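Putative electron transport related protein (Corynebacterium diphtheriae, PDB 4PQ1) is a DsbF homologue of the thioredoxin superfamily that probably catalyses thiol-disulfide exchange through a CxxC motif. Local coordinates at residues S63-E68 with E144-D149; T128-K133 with K152-L157. One frame throughout, in Å; residues are numbered along the deposited sequence.

Contact 1. Residues S63-E68 with E144-D149; sequences SDDLQE and EVTAQD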
loop_
_atom_site.group_PDB
_atom_site.type_symbol
_atom_site.label_atom_id
_atom_site.label_comp_id
_atom_site.label_asym_id
_atom_site.label_seq_id
_atom_site.Cartn_x
_atom_site.Cartn_y
_atom_site.Cartn_z
ATOM N N SER A 63 8.815 -6.196 -5.878
ATOM C CA SER A 63 9.424 -5.182 -5.013
ATOM C C SER A 63 10.103 -4.068 -5.804
ATOM O O SER A 63 9.957 -2.889 -5.477
ATOM C CB SER A 63 10.436 -5.842 -4.059
ATOM O OG SER A 63 11.099 -4.878 -3.249
ATOM N N ASP A 64 10.843 -4.444 -6.844
ATOM C CA ASP A 64 11.531 -3.463 -7.669
ATOM C C ASP A 64 10.553 -2.495 -8.323
ATOM O O ASP A 64 10.845 -1.304 -8.485
ATOM C CB ASP A 64 12.349 -4.152 -8.750
ATOM C CG ASP A 64 13.628 -4.781 -8.208
ATOM O OD1 ASP A 64 14.105 -4.353 -7.131
ATOM O OD2 ASP A 64 14.158 -5.695 -8.876
ATOM N N ASP A 65 9.396 -3.018 -8.717
ATOM C CA ASP A 65 8.407 -2.219 -9.420
ATOM C C ASP A 65 7.798 -1.176 -8.491
ATOM O O ASP A 65 7.581 -0.027 -8.883
ATOM C CB ASP A 65 7.326 -3.121 -10.019
ATOM C CG ASP A 65 7.690 -3.615 -11.415
ATOM O OD1 ASP A 65 8.856 -3.431 -11.841
ATOM O OD2 ASP A 65 6.813 -4.184 -12.097
ATOM N N LEU A 66 7.535 -1.566 -7.251
ATOM C CA LEU A 66 6.998 -0.620 -6.288
ATOM C C LEU A 66 8.029 0.476 -6.033
ATOM O O LEU A 66 7.674 1.627 -5.844
ATOM C CB LEU A 66 6.608 -1.333 -4.992
ATOM C CG LEU A 66 5.421 -2.300 -5.094
ATOM C CD1 LEU A 66 5.419 -3.233 -3.902
ATOM C CD2 LEU A 66 4.133 -1.528 -5.127
ATOM N N GLN A 67 9.309 0.119 -6.055
ATOM C CA GLN A 67 10.367 1.116 -5.927
ATOM C C GLN A 67 10.294 2.077 -7.102
ATOM O O GLN A 67 10.486 3.282 -6.958
ATOM C CB GLN A 67 11.758 0.460 -5.863
ATOM C CG GLN A 67 12.900 1.460 -5.622
ATOM C CD GLN A 67 12.713 2.262 -4.341
ATOM O OE1 GLN A 67 12.088 1.793 -3.385
ATOM N NE2 GLN A 67 13.258 3.468 -4.310
ATOM N N GLU A 68 10.001 1.529 -8.270
ATOM C CA GLU A 68 9.935 2.308 -9.491
ATOM C C GLU A 68 8.823 3.356 -9.401
ATOM O O GLU A 68 9.049 4.550 -9.618
ATOM C CB GLU A 68 9.707 1.369 -10.668
ATOM C CG GLU A 68 9.804 2.003 -12.021
ATOM C CD GLU A 68 9.575 0.982 -13.110
ATOM O OE1 GLU A 68 10.036 -0.176 -12.949
ATOM O OE2 GLU A 68 8.920 1.338 -14.115
ATOM N N GLU A 144 -0.350 -9.486 -7.018
ATOM C CA GLU A 144 0.888 -8.844 -7.398
ATOM C C GLU A 144 0.622 -7.847 -8.543
ATOM O O GLU A 144 -0.206 -8.115 -9.428
ATOM C CB GLU A 144 1.904 -9.909 -7.827
ATOM C CG GLU A 144 3.265 -9.363 -8.194
ATOM C CD GLU A 144 4.292 -10.467 -8.481
ATOM O OE1 GLU A 144 5.430 -10.103 -8.866
ATOM O OE2 GLU A 144 3.958 -11.678 -8.337
ATOM N N VAL A 145 1.304 -6.704 -8.519
ATOM C CA VAL A 145 1.157 -5.704 -9.573
ATOM C C VAL A 145 2.493 -5.418 -10.246
ATOM O O VAL A 145 3.542 -5.608 -9.633
ATOM C CB VAL A 145 0.604 -4.366 -9.036
ATOM C CG1 VAL A 145 -0.873 -4.479 -8.727
ATOM C CG2 VAL A 145 1.392 -3.897 -7.807
ATOM N N THR A 146 2.444 -4.949 -11.496
ATOM C CA THR A 146 3.604 -4.348 -12.149
ATOM C C THR A 146 3.603 -2.849 -11.936
ATOM O O THR A 146 2.603 -2.270 -11.501
ATOM C CB THR A 146 3.634 -4.583 -13.672
ATOM O OG1 THR A 146 2.503 -3.942 -14.271
ATOM C CG2 THR A 146 3.615 -6.051 -14.004
ATOM N N ALA A 147 4.715 -2.211 -12.279
ATOM C CA ALA A 147 4.814 -0.769 -12.133
ATOM C C ALA A 147 3.811 -0.051 -13.057
ATOM O O ALA A 147 3.319 1.028 -12.731
ATOM C CB ALA A 147 6.230 -0.311 -12.407
ATOM N N GLN A 148 3.477 -0.678 -14.182
ATOM C CA GLN A 148 2.606 -0.054 -15.167
ATOM C C GLN A 148 1.126 -0.183 -14.754
ATOM O O GLN A 148 0.301 0.675 -15.108
ATOM C CB GLN A 148 2.861 -0.656 -16.556
ATOM C CG GLN A 148 2.416 0.215 -17.744
ATOM C CD GLN A 148 2.854 1.673 -17.631
ATOM O OE1 GLN A 148 2.064 2.540 -17.259
ATOM N NE2 GLN A 148 4.112 1.947 -17.957
ATOM N N ASP A 149 0.795 -1.245 -14.012
ATOM C CA ASP A 149 -0.519 -1.366 -13.365
ATOM C C ASP A 149 -0.802 -0.090 -12.593
ATOM O O ASP A 149 -1.843 0.551 -12.760
ATOM C CB ASP A 149 -0.577 -2.553 -12.388
ATOM C CG ASP A 149 -0.734 -3.903 -13.076
ATOM O OD1 ASP A 149 -1.472 -4.002 -14.084
ATOM O OD2 ASP A 149 -0.128 -4.884 -12.572
#

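Contact 2. Residues T128-K133 with K152-L157; sequences TIVLDK and KVIDSL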
loop_
_atom_site.group_PDB
_atom_site.type_symbol
_atom_site.label_atom_id
_atom_site.label_comp_id
_atom_site.label_asym_id
_atom_site.label_seq_id
_atom_site.Cartn_x
_atom_site.Cartn_y
_atom_site.Cartn_z
ATOM N N THR A 128 -2.300 -4.094 -3.142
ATOM C CA THR A 128 -1.906 -2.723 -3.409
ATOM C C THR A 128 -3.119 -1.822 -3.549
ATOM O O THR A 128 -4.038 -2.111 -4.322
ATOM C CB THR A 128 -1.052 -2.612 -4.673
ATOM O OG1 THR A 128 0.149 -3.360 -4.492
ATOM C CG2 THR A 128 -0.698 -1.156 -4.933
ATOM N N ILE A 129 -3.129 -0.734 -2.791
ATOM C CA ILE A 129 -4.216 0.231 -2.895
ATOM C C ILE A 129 -3.699 1.597 -3.317
ATOM O O ILE A 129 -2.848 2.181 -2.644
ATOM C CB ILE A 129 -4.976 0.360 -1.582
ATOM C CG1 ILE A 129 -5.523 -1.011 -1.173
ATOM C CG2 ILE A 129 -6.108 1.391 -1.742
ATOM C CD1 ILE A 129 -6.142 -1.039 0.191
ATOM N N VAL A 130 -4.211 2.099 -4.438
ATOM C CA VAL A 130 -3.814 3.427 -4.900
ATOM C C VAL A 130 -4.831 4.441 -4.386
ATOM O O VAL A 130 -5.993 4.386 -4.761
ATOM C CB VAL A 130 -3.723 3.512 -6.441
ATOM C CG1 VAL A 130 -3.207 4.867 -6.856
ATOM C CG2 VAL A 130 -2.807 2.416 -7.001
ATOM N N LEU A 131 -4.397 5.331 -3.497
ATOM C CA LEU A 131 -5.258 6.379 -2.971
ATOM C C LEU A 131 -5.072 7.660 -3.777
ATOM O O LEU A 131 -3.950 7.948 -4.204
ATOM C CB LEU A 131 -4.947 6.646 -1.500
ATOM C CG LEU A 131 -4.966 5.474 -0.536
ATOM C CD1 LEU A 131 -4.576 5.967 0.858
ATOM C CD2 LEU A 131 -6.325 4.834 -0.520
ATOM N N ASP A 132 -6.150 8.429 -3.987
ATOM C CA ASP A 132 -6.020 9.700 -4.711
ATOM C C ASP A 132 -5.629 10.782 -3.717
ATOM O O ASP A 132 -5.287 10.474 -2.586
ATOM C CB ASP A 132 -7.312 10.082 -5.485
ATOM C CG ASP A 132 -8.540 10.256 -4.588
ATOM O OD1 ASP A 132 -8.395 10.602 -3.395
ATOM O OD2 ASP A 132 -9.675 10.050 -5.090
ATOM N N LYS A 133 -5.724 12.048 -4.111
ATOM C CA LYS A 133 -5.224 13.121 -3.255
ATOM C C LYS A 133 -6.090 13.322 -2.009
ATOM O O LYS A 133 -5.672 13.981 -1.051
ATOM C CB LYS A 133 -5.128 14.428 -4.044
ATOM C CG LYS A 133 -3.861 14.560 -4.879
ATOM C CD LYS A 133 -3.884 15.871 -5.643
ATOM C CE LYS A 133 -2.639 16.052 -6.476
ATOM N NZ LYS A 133 -2.584 17.432 -7.044
ATOM N N LYS A 152 -0.588 3.519 -14.614
ATOM C CA LYS A 152 -1.787 3.781 -15.377
ATOM C C LYS A 152 -2.861 4.406 -14.512
ATOM O O LYS A 152 -3.509 5.369 -14.924
ATOM C CB LYS A 152 -2.305 2.502 -16.022
ATOM C CG LYS A 152 -1.505 2.108 -17.240
ATOM C CD LYS A 152 -2.166 0.978 -18.003
ATOM C CE LYS A 152 -1.474 0.767 -19.343
ATOM N NZ LYS A 152 -2.067 -0.356 -20.125
ATOM N N VAL A 153 -3.040 3.868 -13.312
ATOM C CA VAL A 153 -3.958 4.461 -12.364
ATOM C C VAL A 153 -3.435 5.822 -11.949
ATOM O O VAL A 153 -4.188 6.804 -11.929
ATOM C CB VAL A 153 -4.148 3.615 -11.103
ATOM C CG1 VAL A 153 -5.165 4.309 -10.175
ATOM C CG2 VAL A 153 -4.597 2.202 -11.465
ATOM N N ILE A 154 -2.148 5.872 -11.613
ATOM C CA ILE A 154 -1.522 7.116 -11.155
ATOM C C ILE A 154 -1.850 8.250 -12.117
ATOM O O ILE A 154 -2.392 9.274 -11.709
ATOM C CB ILE A 154 0.018 6.989 -11.017
ATOM C CG1 ILE A 154 0.394 6.068 -9.849
ATOM C CG2 ILE A 154 0.660 8.357 -10.797
ATOM C CD1 ILE A 154 -0.141 6.546 -8.523
ATOM N N ASP A 155 -1.562 8.034 -13.396
ATOM C CA ASP A 155 -1.793 9.035 -14.426
ATOM C C ASP A 155 -3.249 9.531 -14.497
ATOM O O ASP A 155 -3.500 10.712 -14.734
ATOM C CB ASP A 155 -1.363 8.474 -15.777
ATOM C CG ASP A 155 0.141 8.429 -15.924
ATOM O OD1 ASP A 155 0.828 9.124 -15.140
ATOM O OD2 ASP A 155 0.640 7.713 -16.822
ATOM N N SER A 156 -4.205 8.634 -14.283
ATOM C CA SER A 156 -5.613 8.999 -14.346
ATOM C C SER A 156 -6.016 9.942 -13.213
ATOM O O SER A 156 -7.071 10.570 -13.271
ATOM C CB SER A 156 -6.489 7.744 -14.317
ATOM O OG SER A 156 -6.653 7.239 -13.002
ATOM N N LEU A 157 -5.176 10.055 -12.191
ATOM C CA LEU A 157 -5.483 10.912 -11.046
ATOM C C LEU A 157 -4.963 12.326 -11.257
ATOM O O LEU A 157 -5.182 12.923 -12.312
ATOM C CB LEU A 157 -4.889 10.331 -9.765
ATOM C CG LEU A 157 -5.375 8.950 -9.323
ATOM C CD1 LEU A 157 -4.562 8.492 -8.134
ATOM C CD2 LEU A 157 -6.858 8.969 -8.980
#

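Contact 1. Residues S63-E68 with E144-D149
Asp65 reaches from helix 63-73 to the first turn of helix 147-156, where its OD2 accepts a hydrogen bond from Ala147 N at 2.9 Å. The bond is bent, 141° at the hydrogen, and the N-H comes from above the carboxylate, 56° out of its plane. The same oxygen lies over the backbone just before that nitrogen, 3.2 Å from Thr146 CA. Beside it the methyl of Ala147 fills the step between two acidic side chains one helical turn apart: Asp65 CG lies 3.7 Å from Ala147 CB, and Glu68, with its chain extended and CG anti to the backbone N (chi1 -172°), brings OE2 to 3.6 Å from the same methyl carbon. Thr146 and Asp149 form a capping box at the start of the C-terminal helix of this thioredoxin-like fold. Thr146 OG1 accepts from Asp149 N at 3.2 Å, and Thr146 N returns a nearly straight bond to Asp149 OD2 at 2.8 Å, meeting that carboxylate on its anti side but tilted out of its plane. From outside the helix, Asp65 takes up a further first-turn N-H, and its negative charge probably interacts favourably with the helix dipole. Asp149 OD2 also pairs with Arg143.

Contact 2. Residues T128-K133 with K152-L157
The C-terminal helix of the thioredoxin-like fold packs here on one face of the central sheet, its last turn lying against strand 127-131. Val130 carries the contact. Its CG1, anti to the backbone N (chi1 -176°), meets CG1 of Val153 and CD1 of Ile154, each at 3.9 Å. The two valines pass alongside each other in opposite directions, whereas Ile154 crosses Val130 at about a right angle and touches it with the end of its chain alone. Beyond Val130, Ile154 continues to Ile46 and Val48 of the neighbouring strand 46-52, and Val153 rests on Ala139 of strand 137-141, which spreads the helix over three strands.

Farther along, Leu157 closes over the end of the strand. Its CD1 lies 4.1 Å from Val130 CG1 and 4.0 Å from Leu131 O, while CD2 packs on Asp132 CB at 3.7 Å. The side chain of Asp132 meets Leu157 through this methylene, while its carboxylate leads away to salt bridges with Arg21 and Arg136. Within 152-157, Ser156 OG donates to Val153 O at 2.7 Å, lying in the plane of that carbonyl and using one of its lone pairs. A helix laid along a strand on one face of a mixed sheet, joined to it by branched aliphatic side chains, is the layered alpha/beta packing of thioredoxin-like proteins.

How the contacts relate
Helix 147-156 takes part in both contacts, whose centres lie about 13 Å apart: contact 1 fastens its N-terminal end to helix 63-73, contact 2 its C-terminal end to strand 127-131. Chemistry follows position. Contact 1 is partly buried, with acidic side chains around a single cross-segment hydrogen bond at a helix start; contact 2 is largely buried and its cross-segment contacts are mainly between aliphatic side chains, with one exposed leucine at its margin. The two meet where Val145 CG2 packs 3.6 Å from Thr128 OG1, and Leu150, between the helical segments, touches Leu66 and Val145 of contact 1 as well as Thr128 and Val130 of contact 2.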